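Local coordinates for agmatinase (Burkholderia thailandensis, PDB 4DZ4), which probably hydrolyses agmatine to putrescine and urea, using two manganese ions bound in each subunit, at residues S34-N39 / D311-W316; V50-P55 / R123-S128; R131-G136 / H307-L312. One frame throughout, in Å; residues are numbered along the deposited sequence.

Contact 1 of 3, residues S34-N39 / D311-W316; sequences SFMRRN and DLLCLW
The Phe35 ring presents its edge to Leu313, whose methyl CD1 lies near the ring plane, 3.9 Å from CE2. Neither ring face is used by helix residues 311-316, and the two side chains run antiparallel alongside one another. Phe35 CG lies anti to the backbone N (chi1 -177°), which carries the ring out of the loop toward the helix. The same methyl meets a second partner, the sulfur of Met36, with SD 4.3 Å from Leu313 CD1. Leu313 CD1 thus abuts a rigid aromatic edge and a flexible thioether, which sit side by side on the loop and both suit a buried apolar seam. The backbones stay well apart, with Met36 CA 10.4 Å from Leu313 CA, so long side chains must bridge the gap. The loop is tightly folded: Met36 and Arg37 take left-handed backbone angles, and the Ser34 hydroxyl OG donates to Arg38 O at 2.7 Å, on a lone pair in the carbonyl plane. Outside the contact, Asp100 and Ser77 bind the backbone N atoms of Phe35 and Met36. Here the loop before strand 39-40, outermost within this chain, packs on the long C-terminal helix 300-323, which flanks the parallel sheet of the arginase-family alpha/beta/alpha fold.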
ATOM      1  N   SER B  34      -7.680  -5.850 -23.176  1.00 10.25           N
ATOM      2  CA  SER B  34      -7.142  -4.915 -24.184  1.00 10.23           C
ATOM      3  C   SER B  34      -7.697  -3.518 -23.897  1.00 10.08           C
ATOM      4  O   SER B  34      -8.616  -3.364 -23.084  1.00 10.34           O
ATOM      5  CB  SER B  34      -7.574  -5.347 -25.585  1.00 10.58           C
ATOM      6  OG  SER B  34      -8.991  -5.281 -25.629  1.00 11.00           O
ATOM      7  N   PHE B  35      -7.140  -2.490 -24.528  1.00  9.91           N
ATOM      8  CA  PHE B  35      -7.604  -1.155 -24.230  1.00 10.22           C
ATOM      9  C   PHE B  35      -9.060  -0.958 -24.652  1.00 10.76           C
ATOM     10  O   PHE B  35      -9.399  -1.127 -25.813  1.00 11.06           O
ATOM     11  CB  PHE B  35      -6.739  -0.048 -24.852  1.00 10.43           C
ATOM     12  CG  PHE B  35      -7.212   1.318 -24.456  1.00 10.59           C
ATOM     13  CD1 PHE B  35      -6.885   1.837 -23.190  1.00 10.60           C
ATOM     14  CD2 PHE B  35      -8.067   2.043 -25.295  1.00 10.93           C
ATOM     15  CE1 PHE B  35      -7.384   3.077 -22.802  1.00 10.78           C
ATOM     16  CE2 PHE B  35      -8.563   3.285 -24.917  1.00 11.28           C
ATOM     17  CZ  PHE B  35      -8.228   3.804 -23.662  1.00 11.21           C
ATOM     18  N   MET B  36      -9.906  -0.601 -23.695  1.00 10.81           N
ATOM     19  CA  MET B  36     -11.359  -0.457 -23.912  1.00 11.56           C
ATOM     20  C   MET B  36     -11.938  -1.669 -24.640  1.00 11.88           C
ATOM     21  O   MET B  36     -12.890  -1.555 -25.433  1.00 13.15           O
ATOM     22  CB  MET B  36     -11.716   0.888 -24.605  1.00 11.99           C
ATOM     23  CG  MET B  36     -11.682   2.036 -23.607  1.00 12.14           C
ATOM     24  SD  MET B  36     -12.106   3.607 -24.334  1.00 13.30           S
ATOM     25  CE  MET B  36     -13.899   3.475 -24.332  1.00 13.27           C
ATOM     26  N   ARG B  37     -11.374  -2.839 -24.341  1.00 11.72           N
ATOM     27  CA  ARG B  37     -11.840  -4.133 -24.894  1.00 11.83           C
ATOM     28  C   ARG B  37     -11.763  -4.265 -26.404  1.00 12.23           C
ATOM     29  O   ARG B  37     -12.403  -5.153 -26.957  1.00 12.63           O
ATOM     30  CB  ARG B  37     -13.289  -4.473 -24.461  1.00 12.25           C
ATOM     31  CG  ARG B  37     -13.582  -4.241 -22.978  1.00 12.10           C
ATOM     32  CD  ARG B  37     -12.749  -5.146 -22.083  1.00 11.82           C
ATOM     33  NE  ARG B  37     -13.346  -5.113 -20.744  1.00 11.70           N
ATOM     34  CZ  ARG B  37     -13.087  -5.987 -19.779  1.00 11.49           C
ATOM     35  NH1 ARG B  37     -12.193  -6.950 -19.965  1.00 11.66           N
ATOM     36  NH2 ARG B  37     -13.739  -5.896 -18.622  1.00 11.74           N
ATOM     37  N   ARG B  38     -11.027  -3.379 -27.066  1.00 12.24           N
ATOM     38  CA  ARG B  38     -10.931  -3.412 -28.514  1.00 12.78           C
ATOM     39  C   ARG B  38     -10.219  -4.676 -29.031  1.00 12.55           C
ATOM     40  O   ARG B  38      -9.438  -5.330 -28.309  1.00 12.31           O
ATOM     41  CB  ARG B  38     -10.288  -2.116 -29.057  1.00 13.19           C
ATOM     42  CG  ARG B  38     -11.089  -0.838 -28.800  1.00 13.90           C
ATOM     43  CD  ARG B  38     -12.612  -1.061 -28.701  1.00 14.92           C
ATOM     44  NE  ARG B  38     -13.191  -1.584 -29.916  1.00 16.92           N
ATOM     45  CZ  ARG B  38     -14.379  -2.191 -29.984  1.00 16.85           C
ATOM     46  NH1 ARG B  38     -14.786  -2.618 -31.145  1.00 18.49           N
ATOM     47  NH2 ARG B  38     -15.130  -2.410 -28.893  1.00 17.31           N
ATOM     48  N   ASN B  39     -10.523  -5.056 -30.272  1.00 13.00           N
ATOM     49  CA  ASN B  39      -9.931  -6.287 -30.804  1.00 13.23           C
ATOM     50  C   ASN B  39      -8.411  -6.269 -30.700  1.00 12.80           C
ATOM     51  O   ASN B  39      -7.772  -5.311 -31.142  1.00 12.30           O
ATOM     52  CB  ASN B  39     -10.261  -6.464 -32.279  1.00 14.22           C
ATOM     53  CG  ASN B  39     -11.736  -6.710 -32.527  1.00 14.99           C
ATOM     54  OD1 ASN B  39     -12.562  -6.630 -31.630  1.00 15.23           O
ATOM     55  ND2 ASN B  39     -12.067  -7.032 -33.773  1.00 15.90           N
ATOM     56  N   ASP B 311     -11.280   9.986 -24.438  1.00 12.59           N
ATOM     57  CA  ASP B 311     -11.694  11.247 -25.057  1.00 13.21           C
ATOM     58  C   ASP B 311     -10.999  11.538 -26.380  1.00 13.41           C
ATOM     59  O   ASP B 311     -11.636  12.076 -27.287  1.00 14.03           O
ATOM     60  CB  ASP B 311     -11.577  12.394 -24.052  1.00 13.75           C
ATOM     61  CG  ASP B 311     -12.681  12.327 -22.985  1.00 14.49           C
ATOM     62  OD1 ASP B 311     -13.798  11.871 -23.307  1.00 15.67           O
ATOM     63  OD2 ASP B 311     -12.442  12.740 -21.825  1.00 14.68           O
ATOM     64  N   LEU B 312      -9.723  11.163 -26.505  1.00 12.50           N
ATOM     65  CA  LEU B 312      -9.025  11.252 -27.794  1.00 12.44           C
ATOM     66  C   LEU B 312      -9.718  10.398 -28.869  1.00 12.65           C
ATOM     67  O   LEU B 312      -9.929  10.867 -30.002  1.00 13.05           O
ATOM     68  CB  LEU B 312      -7.527  10.883 -27.649  1.00 11.80           C
ATOM     69  CG  LEU B 312      -6.737  11.909 -26.808  1.00 11.80           C
ATOM     70  CD1 LEU B 312      -5.406  11.326 -26.372  1.00 11.33           C
ATOM     71  CD2 LEU B 312      -6.526  13.200 -27.610  1.00 11.97           C
ATOM     72  N   LEU B 313     -10.081   9.156 -28.528  1.00 12.37           N
ATOM     73  CA  LEU B 313     -10.870   8.332 -29.468  1.00 12.77           C
ATOM     74  C   LEU B 313     -12.173   9.029 -29.881  1.00 13.82           C
ATOM     75  O   LEU B 313     -12.552   8.985 -31.038  1.00 14.32           O
ATOM     76  CB  LEU B 313     -11.206   6.945 -28.905  1.00 12.55           C
ATOM     77  CG  LEU B 313      -9.940   6.111 -28.639  1.00 11.89           C
ATOM     78  CD1 LEU B 313     -10.302   4.763 -28.026  1.00 12.24           C
ATOM     79  CD2 LEU B 313      -9.198   5.891 -29.942  1.00 12.15           C
ATOM     80  N   CYS B 314     -12.850   9.645 -28.926  1.00 13.74           N
ATOM     81  CA  CYS B 314     -14.131  10.262 -29.218  1.00 14.95           C
ATOM     82  C   CYS B 314     -13.956  11.454 -30.142  1.00 15.32           C
ATOM     83  O   CYS B 314     -14.797  11.675 -31.010  1.00 16.05           O
ATOM     84  CB  CYS B 314     -14.841  10.630 -27.906  1.00 15.18           C
ATOM     85  SG  CYS B 314     -15.449   9.191 -26.997  1.00 15.87           S
ATOM     86  N   LEU B 315     -12.862  12.201 -29.965  1.00 14.94           N
ATOM     87  CA  LEU B 315     -12.538  13.315 -30.867  1.00 15.51           C
ATOM     88  C   LEU B 315     -12.388  12.795 -32.291  1.00 16.03           C
ATOM     89  O   LEU B 315     -12.953  13.376 -33.226  1.00 17.22           O
ATOM     90  CB  LEU B 315     -11.283  14.058 -30.449  1.00 14.98           C
ATOM     91  CG  LEU B 315     -11.412  14.906 -29.167  1.00 15.04           C
ATOM     92  CD1 LEU B 315     -10.033  15.386 -28.735  1.00 14.89           C
ATOM     93  CD2 LEU B 315     -12.328  16.093 -29.420  1.00 16.03           C
ATOM     94  N   TRP B 316     -11.656  11.690 -32.449  1.00 15.22           N
ATOM     95  CA  TRP B 316     -11.552  11.078 -33.777  1.00 16.04           C
ATOM     96  C   TRP B 316     -12.864  10.566 -34.341  1.00 16.62           C
ATOM     97  O   TRP B 316     -13.095  10.687 -35.552  1.00 17.21           O
ATOM     98  CB  TRP B 316     -10.464  10.005 -33.804  1.00 15.63           C
ATOM     99  CG  TRP B 316      -9.060  10.567 -33.876  1.00 15.27           C
ATOM    100  CD1 TRP B 316      -8.556  11.548 -34.742  1.00 15.86           C
ATOM    101  CD2 TRP B 316      -7.903  10.153 -33.057  1.00 14.75           C
ATOM    102  NE1 TRP B 316      -7.213  11.774 -34.504  1.00 15.40           N
ATOM    103  CE2 TRP B 316      -6.757  10.964 -33.516  1.00 14.86           C
ATOM    104  CE3 TRP B 316      -7.716   9.235 -32.030  1.00 14.29           C
ATOM    105  CZ2 TRP B 316      -5.485  10.845 -32.940  1.00 14.31           C
ATOM    106  CZ3 TRP B 316      -6.429   9.121 -31.460  1.00 13.90           C
ATOM    107  CH2 TRP B 316      -5.337   9.888 -31.935  1.00 13.65           C
TER

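Contact 2 of 3, residues V50-P55 / R123-S128; sequences VVSGVP and RTILQS
Apolar packing between Val50 and Ile125 makes up most of this contact. The Ile125 branch methyl CG2 sits 3.8 Å from Val50 CB and equally close to Val50 CG2, while the longer arm ends with CD1 4.1 Å from Val50 CG1. Ile125 therefore grips the valine with both its branches, CG2 being anti to the backbone N and CG1 anti to the carbonyl carbon (chi1 -67°). A beta-branched valine suits the strand, offering a broad, short surface on which the helix can settle. Mixed contact is slight: Ser52 OG lies 4.3 Å from Ile125 CD1, but its polar partner is His121 NE2, one turn earlier on the helix. Two hydrogen bonds lie within 123-128 itself. The Ser128 hydroxyl OG donates to Ile125 O at 2.7 Å, nearly in line with the carbonyl (161°), and Ser128 N gives the same oxygen a second bond at 3.0 Å. Two donors thus satisfy this carbonyl on the way to strand 131-136. Helix 114-126 links strands 98-103 and 131-136 and lies over strand 49-54 between them, the beta-alpha-beta crossover characteristic of parallel alpha/beta folds such as that of the arginases.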
ATOM      1  N   VAL B  50      -5.221   2.915 -34.156  1.00 12.52           N
ATOM      2  CA  VAL B  50      -4.476   1.818 -33.529  1.00 12.34           C
ATOM      3  C   VAL B  50      -3.970   2.278 -32.161  1.00 11.82           C
ATOM      4  O   VAL B  50      -3.182   3.239 -32.073  1.00 11.81           O
ATOM      5  CB  VAL B  50      -3.269   1.383 -34.369  1.00 12.60           C
ATOM      6  CG1 VAL B  50      -2.424   0.354 -33.607  1.00 12.93           C
ATOM      7  CG2 VAL B  50      -3.767   0.804 -35.696  1.00 13.53           C
ATOM      8  N   VAL B  51      -4.408   1.575 -31.121  1.00 11.38           N
ATOM      9  CA  VAL B  51      -3.851   1.762 -29.774  1.00 10.83           C
ATOM     10  C   VAL B  51      -2.682   0.782 -29.630  1.00 10.74           C
ATOM     11  O   VAL B  51      -2.843  -0.410 -29.954  1.00 11.20           O
ATOM     12  CB  VAL B  51      -4.909   1.472 -28.674  1.00 10.79           C
ATOM     13  CG1 VAL B  51      -4.308   1.679 -27.273  1.00 10.46           C
ATOM     14  CG2 VAL B  51      -6.090   2.419 -28.846  1.00 10.89           C
ATOM     15  N   SER B  52      -1.532   1.244 -29.123  1.00 10.15           N
ATOM     16  CA  SER B  52      -0.427   0.321 -28.887  1.00 10.09           C
ATOM     17  C   SER B  52       0.346   0.834 -27.694  1.00  9.73           C
ATOM     18  O   SER B  52       0.203   2.011 -27.335  1.00  9.83           O
ATOM     19  CB  SER B  52       0.486   0.191 -30.122  1.00 10.58           C
ATOM     20  OG  SER B  52       1.232   1.384 -30.356  1.00 10.68           O
ATOM     21  N   GLY B  53       1.134  -0.039 -27.090  1.00  9.17           N
ATOM     22  CA  GLY B  53       1.966   0.367 -25.946  1.00  9.05           C
ATOM     23  C   GLY B  53       3.443   0.434 -26.338  1.00  9.21           C
ATOM     24  O   GLY B  53       3.915  -0.326 -27.200  1.00  9.73           O
ATOM     25  N   VAL B  54       4.185   1.334 -25.696  1.00  9.13           N
ATOM     26  CA  VAL B  54       5.654   1.341 -25.806  1.00  9.24           C
ATOM     27  C   VAL B  54       6.175   1.315 -24.372  1.00  9.25           C
ATOM     28  O   VAL B  54       6.151   2.339 -23.696  1.00  8.97           O
ATOM     29  CB  VAL B  54       6.226   2.583 -26.566  1.00  9.43           C
ATOM     30  CG1 VAL B  54       7.738   2.453 -26.672  1.00  9.48           C
ATOM     31  CG2 VAL B  54       5.646   2.685 -27.982  1.00  9.73           C
ATOM     32  N   PRO B  55       6.604   0.136 -23.888  1.00  9.15           N
ATOM     33  CA  PRO B  55       6.828  -0.055 -22.432  1.00  8.84           C
ATOM     34  C   PRO B  55       8.260   0.302 -22.026  1.00  9.03           C
ATOM     35  O   PRO B  55       9.030  -0.550 -21.563  1.00  9.39           O
ATOM     36  CB  PRO B  55       6.577  -1.553 -22.248  1.00  8.94           C
ATOM     37  CG  PRO B  55       7.036  -2.146 -23.551  1.00  9.40           C
ATOM     38  CD  PRO B  55       6.535  -1.162 -24.600  1.00  9.67           C
ATOM     39  N   ARG B 123       6.192   3.705 -38.163  1.00 14.59           N
ATOM     40  CA  ARG B 123       6.186   3.643 -39.641  1.00 16.10           C
ATOM     41  C   ARG B 123       5.253   2.557 -40.161  1.00 16.48           C
ATOM     42  O   ARG B 123       4.472   2.782 -41.107  1.00 17.01           O
ATOM     43  CB  ARG B 123       7.611   3.475 -40.193  1.00 17.34           C
ATOM     44  CG  ARG B 123       7.722   3.643 -41.719  1.00 19.37           C
ATOM     45  CD  ARG B 123       8.903   2.865 -42.310  1.00 21.58           C
ATOM     46  NE  ARG B 123       8.704   1.424 -42.119  1.00 22.59           N
ATOM     47  CZ  ARG B 123       7.981   0.636 -42.914  1.00 24.40           C
ATOM     48  NH1 ARG B 123       7.386   1.134 -44.001  1.00 26.30           N
ATOM     49  NH2 ARG B 123       7.840  -0.653 -42.626  1.00 24.47           N
ATOM     50  N   THR B 124       5.340   1.369 -39.568  1.00 15.90           N
ATOM     51  CA  THR B 124       4.507   0.262 -39.964  1.00 16.96           C
ATOM     52  C   THR B 124       3.015   0.598 -39.816  1.00 16.76           C
ATOM     53  O   THR B 124       2.204   0.356 -40.719  1.00 17.42           O
ATOM     54  CB  THR B 124       4.857  -1.004 -39.150  1.00 17.04           C
ATOM     55  OG1 THR B 124       6.167  -1.414 -39.531  1.00 18.54           O
ATOM     56  CG2 THR B 124       3.890  -2.139 -39.472  1.00 17.96           C
ATOM     57  N   ILE B 125       2.650   1.153 -38.663  1.00 15.76           N
ATOM     58  CA  ILE B 125       1.229   1.451 -38.421  1.00 15.75           C
ATOM     59  C   ILE B 125       0.772   2.580 -39.347  1.00 16.60           C
ATOM     60  O   ILE B 125      -0.303   2.518 -39.938  1.00 16.93           O
ATOM     61  CB  ILE B 125       0.990   1.788 -36.934  1.00 14.90           C
ATOM     62  CG1 ILE B 125       1.232   0.514 -36.097  1.00 14.84           C
ATOM     63  CG2 ILE B 125      -0.420   2.351 -36.732  1.00 14.96           C
ATOM     64  CD1 ILE B 125       1.516   0.822 -34.632  1.00 14.17           C
ATOM     65  N   LEU B 126       1.634   3.580 -39.534  1.00 16.91           N
ATOM     66  CA  LEU B 126       1.247   4.733 -40.349  1.00 17.63           C
ATOM     67  C   LEU B 126       1.065   4.403 -41.837  1.00 18.82           C
ATOM     68  O   LEU B 126       0.361   5.129 -42.534  1.00 20.11           O
ATOM     69  CB  LEU B 126       2.205   5.906 -40.141  1.00 17.63           C
ATOM     70  CG  LEU B 126       2.170   6.484 -38.730  1.00 17.62           C
ATOM     71  CD1 LEU B 126       3.270   7.522 -38.586  1.00 17.43           C
ATOM     72  CD2 LEU B 126       0.818   7.088 -38.448  1.00 18.50           C
ATOM     73  N   GLN B 127       1.644   3.289 -42.304  1.00 18.91           N
ATOM     74  CA  GLN B 127       1.464   2.854 -43.688  1.00 20.34           C
ATOM     75  C   GLN B 127      -0.006   2.490 -43.945  1.00 21.21           C
ATOM     76  O   GLN B 127      -0.472   2.551 -45.098  1.00 21.92           O
ATOM     77  CB  GLN B 127       2.429   1.706 -44.064  1.00 20.56           C
ATOM     78  N   SER B 128      -0.749   2.186 -42.879  1.00 20.77           N
ATOM     79  CA  SER B 128      -2.174   1.824 -42.992  1.00 22.32           C
ATOM     80  C   SER B 128      -3.118   3.007 -43.074  1.00 23.71           C
ATOM     81  O   SER B 128      -4.318   2.814 -43.305  1.00 24.94           O
ATOM     82  CB  SER B 128      -2.619   0.952 -41.800  1.00 21.68           C
ATOM     83  OG  SER B 128      -2.787   1.755 -40.635  1.00 20.70           O
TER

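Contact 3 of 3, residues R131-G136 / H307-L312; sequences RMLTLG and HVACDL
Leu133 reaches from the strand to Ala309 and Leu312 on the helix, just after Met132 has turned the other way, to helix 114-126. Side chains alternate along a strand, so successive residues serve opposite faces of the sheet. Leu133 CG, anti to the backbone N (chi1 -180°), extends the side chain toward the helix, and chi2 of 48° sends one methyl to each partner. CD2 lies 3.5 Å from Ala309 O and 4.0 Å from Ala309 CB; CD1 meets CD1 of Leu312 at 3.7 Å, the two leucines crossing at a slant. Alanine suits the point of nearest approach, where Leu133 CA and Ala309 CA are only 7.4 Å apart: its lone methyl lets the helix come in close, and the longer Leu312 covers the flank. This is helix-on-sheet packing, with the C-terminal helix 300-323 laid against an inner strand of the parallel sheet of an arginase-family enzyme. Thr134, next along, faces the other side and touches Ser52 and Val54 of the neighbouring strand. Only the end of Leu135 comes near the helix, without touching it, while its side chain meets Val51. Beyond Gly136 the chain soon reaches His139, a manganese ligand whose side chain is about 11 Å from that of Leu312.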
ATOM      1  N   ARG B 131      -4.751   6.292 -37.472  1.00 17.65           N
ATOM      2  CA  ARG B 131      -4.099   7.204 -36.531  1.00 17.03           C
ATOM      3  C   ARG B 131      -3.501   6.346 -35.426  1.00 15.27           C
ATOM      4  O   ARG B 131      -4.009   5.251 -35.150  1.00 15.55           O
ATOM      5  CB  ARG B 131      -5.112   8.122 -35.853  1.00 17.54           C
ATOM      6  CG  ARG B 131      -6.031   8.914 -36.766  1.00 19.87           C
ATOM      7  CD  ARG B 131      -5.290   9.991 -37.518  1.00 21.54           C
ATOM      8  NE  ARG B 131      -6.273  10.859 -38.165  1.00 24.39           N
ATOM      9  CZ  ARG B 131      -5.977  11.850 -38.994  1.00 25.49           C
ATOM     10  NH1 ARG B 131      -4.713  12.103 -39.318  1.00 26.87           N
ATOM     11  NH2 ARG B 131      -6.955  12.579 -39.500  1.00 27.11           N
ATOM     12  N   MET B 132      -2.477   6.871 -34.760  1.00 14.42           N
ATOM     13  CA  MET B 132      -1.866   6.195 -33.606  1.00 13.28           C
ATOM     14  C   MET B 132      -2.265   6.871 -32.307  1.00 12.41           C
ATOM     15  O   MET B 132      -2.133   8.082 -32.171  1.00 12.19           O
ATOM     16  CB  MET B 132      -0.337   6.166 -33.693  1.00 13.47           C
ATOM     17  CG  MET B 132       0.175   5.271 -34.802  1.00 14.38           C
ATOM     18  SD  MET B 132       1.982   5.219 -34.807  1.00 14.90           S
ATOM     19  CE  MET B 132       2.359   4.324 -33.291  1.00 13.66           C
ATOM     20  N   LEU B 133      -2.789   6.075 -31.381  1.00 12.07           N
ATOM     21  CA  LEU B 133      -2.944   6.500 -29.982  1.00 11.29           C
ATOM     22  C   LEU B 133      -2.016   5.603 -29.149  1.00 10.73           C
ATOM     23  O   LEU B 133      -2.282   4.407 -28.972  1.00 10.83           O
ATOM     24  CB  LEU B 133      -4.411   6.303 -29.571  1.00 11.77           C
ATOM     25  CG  LEU B 133      -4.761   6.702 -28.138  1.00 11.96           C
ATOM     26  CD1 LEU B 133      -4.226   8.065 -27.796  1.00 11.97           C
ATOM     27  CD2 LEU B 133      -6.279   6.632 -27.897  1.00 12.31           C
ATOM     28  N   THR B 134      -0.909   6.164 -28.677  1.00 10.09           N
ATOM     29  CA  THR B 134       0.134   5.336 -28.084  1.00  9.68           C
ATOM     30  C   THR B 134       0.173   5.518 -26.561  1.00  9.46           C
ATOM     31  O   THR B 134       0.056   6.629 -26.069  1.00  9.48           O
ATOM     32  CB  THR B 134       1.491   5.655 -28.731  1.00  9.54           C
ATOM     33  OG1 THR B 134       1.365   5.536 -30.161  1.00  9.89           O
ATOM     34  CG2 THR B 134       2.576   4.653 -28.274  1.00  9.27           C
ATOM     35  N   LEU B 135       0.308   4.406 -25.845  1.00  9.39           N
ATOM     36  CA  LEU B 135       0.347   4.421 -24.368  1.00  9.11           C
ATOM     37  C   LEU B 135       1.795   4.198 -23.960  1.00  8.89           C
ATOM     38  O   LEU B 135       2.397   3.204 -24.376  1.00  8.92           O
ATOM     39  CB  LEU B 135      -0.516   3.286 -23.813  1.00  9.52           C
ATOM     40  CG  LEU B 135      -1.967   3.251 -24.312  1.00 10.13           C
ATOM     41  CD1 LEU B 135      -2.748   2.047 -23.733  1.00 10.57           C
ATOM     42  CD2 LEU B 135      -2.649   4.583 -23.985  1.00 10.33           C
ATOM     43  N   GLY B 136       2.336   5.109 -23.144  1.00  8.56           N
ATOM     44  CA  GLY B 136       3.669   4.954 -22.609  1.00  9.11           C
ATOM     45  C   GLY B 136       3.663   4.194 -21.268  1.00  9.09           C
ATOM     46  O   GLY B 136       2.616   3.873 -20.737  1.00  9.50           O
ATOM     47  N   HIS B 307      -9.104   7.731 -19.275  1.00  9.55           N
ATOM     48  CA  HIS B 307     -10.139   8.736 -19.643  1.00 10.45           C
ATOM     49  C   HIS B 307      -9.609   9.637 -20.742  1.00 10.30           C
ATOM     50  O   HIS B 307     -10.332   9.946 -21.687  1.00 10.45           O
ATOM     51  CB  HIS B 307     -10.539   9.589 -18.432  1.00 10.58           C
ATOM     52  CG  HIS B 307     -11.648   8.997 -17.589  1.00 11.23           C
ATOM     53  ND1 HIS B 307     -12.959   9.389 -17.721  1.00 12.24           N
ATOM     54  CD2 HIS B 307     -11.621   8.029 -16.589  1.00 11.47           C
ATOM     55  CE1 HIS B 307     -13.716   8.711 -16.822  1.00 12.46           C
ATOM     56  NE2 HIS B 307     -12.892   7.889 -16.115  1.00 11.75           N
ATOM     57  N   VAL B 308      -8.366  10.115 -20.605  1.00 10.00           N
ATOM     58  CA  VAL B 308      -7.751  10.986 -21.643  1.00 10.21           C
ATOM     59  C   VAL B 308      -7.759  10.258 -22.990  1.00 10.58           C
ATOM     60  O   VAL B 308      -8.202  10.806 -24.000  1.00 11.19           O
ATOM     61  CB  VAL B 308      -6.342  11.478 -21.244  1.00  9.72           C
ATOM     62  CG1 VAL B 308      -5.649  12.220 -22.417  1.00 10.14           C
ATOM     63  CG2 VAL B 308      -6.459  12.367 -20.000  1.00  9.74           C
ATOM     64  N   ALA B 309      -7.342   8.997 -22.969  1.00 10.58           N
ATOM     65  CA  ALA B 309      -7.251   8.187 -24.189  1.00 10.85           C
ATOM     66  C   ALA B 309      -8.648   7.993 -24.773  1.00 11.76           C
ATOM     67  O   ALA B 309      -8.829   8.071 -25.994  1.00 11.77           O
ATOM     68  CB  ALA B 309      -6.597   6.832 -23.878  1.00 10.79           C
ATOM     69  N   CYS B 310      -9.637   7.807 -23.904  1.00 12.10           N
ATOM     70  CA  CYS B 310     -11.003   7.577 -24.361  1.00 12.38           C
ATOM     71  C   CYS B 310     -11.522   8.845 -25.055  1.00 12.69           C
ATOM     72  O   CYS B 310     -12.086   8.788 -26.160  1.00 12.98           O
ATOM     73  CB  CYS B 310     -11.906   7.178 -23.181  1.00 12.49           C
ATOM     74  SG  CYS B 310     -13.677   7.109 -23.600  1.00 13.94           S
ATOM     75  N   ASP B 311     -11.280   9.986 -24.438  1.00 12.59           N
ATOM     76  CA  ASP B 311     -11.694  11.247 -25.057  1.00 13.21           C
ATOM     77  C   ASP B 311     -10.999  11.538 -26.380  1.00 13.41           C
ATOM     78  O   ASP B 311     -11.636  12.076 -27.287  1.00 14.03           O
ATOM     79  CB  ASP B 311     -11.577  12.394 -24.052  1.00 13.75           C
ATOM     80  CG  ASP B 311     -12.681  12.327 -22.985  1.00 14.49           C
ATOM     81  OD1 ASP B 311     -13.798  11.871 -23.307  1.00 15.67           O
ATOM     82  OD2 ASP B 311     -12.442  12.740 -21.825  1.00 14.68           O
ATOM     83  N   LEU B 312      -9.723  11.163 -26.505  1.00 12.50           N
ATOM     84  CA  LEU B 312      -9.025  11.252 -27.794  1.00 12.44           C
ATOM     85  C   LEU B 312      -9.718  10.398 -28.869  1.00 12.65           C
ATOM     86  O   LEU B 312      -9.929  10.867 -30.002  1.00 13.05           O
ATOM     87  CB  LEU B 312      -7.527  10.883 -27.649  1.00 11.80           C
ATOM     88  CG  LEU B 312      -6.737  11.909 -26.808  1.00 11.80           C
ATOM     89  CD1 LEU B 312      -5.406  11.326 -26.372  1.00 11.33           C
ATOM     90  CD2 LEU B 312      -6.526  13.200 -27.610  1.00 11.97           C
TER

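Overall arrangement
Contacts 1 and 3 lie on one side of the parallel sheet and contact 2 on the other. Contacts 1 and 3 share helix 300-323, including Asp311 and Leu312, and their centres are 7 Å apart; Phe35 CZ packs on Ala309 CB at 3.4 Å, joining them. Contact 2 is 12 Å from contact 3 and 14 Å from contact 1, but strands 49-54 and 131-136 are sheet neighbours, and Val51, pointing away from helix 114-126, packs on Phe35. Along the chain contact 2 closes before contact 3 opens and is nested within the loop closed by contact 1. The C-terminal helix thus packs against segments from the first half of the chain, in a framework whose strand 131-136 leads toward manganese ligand His139.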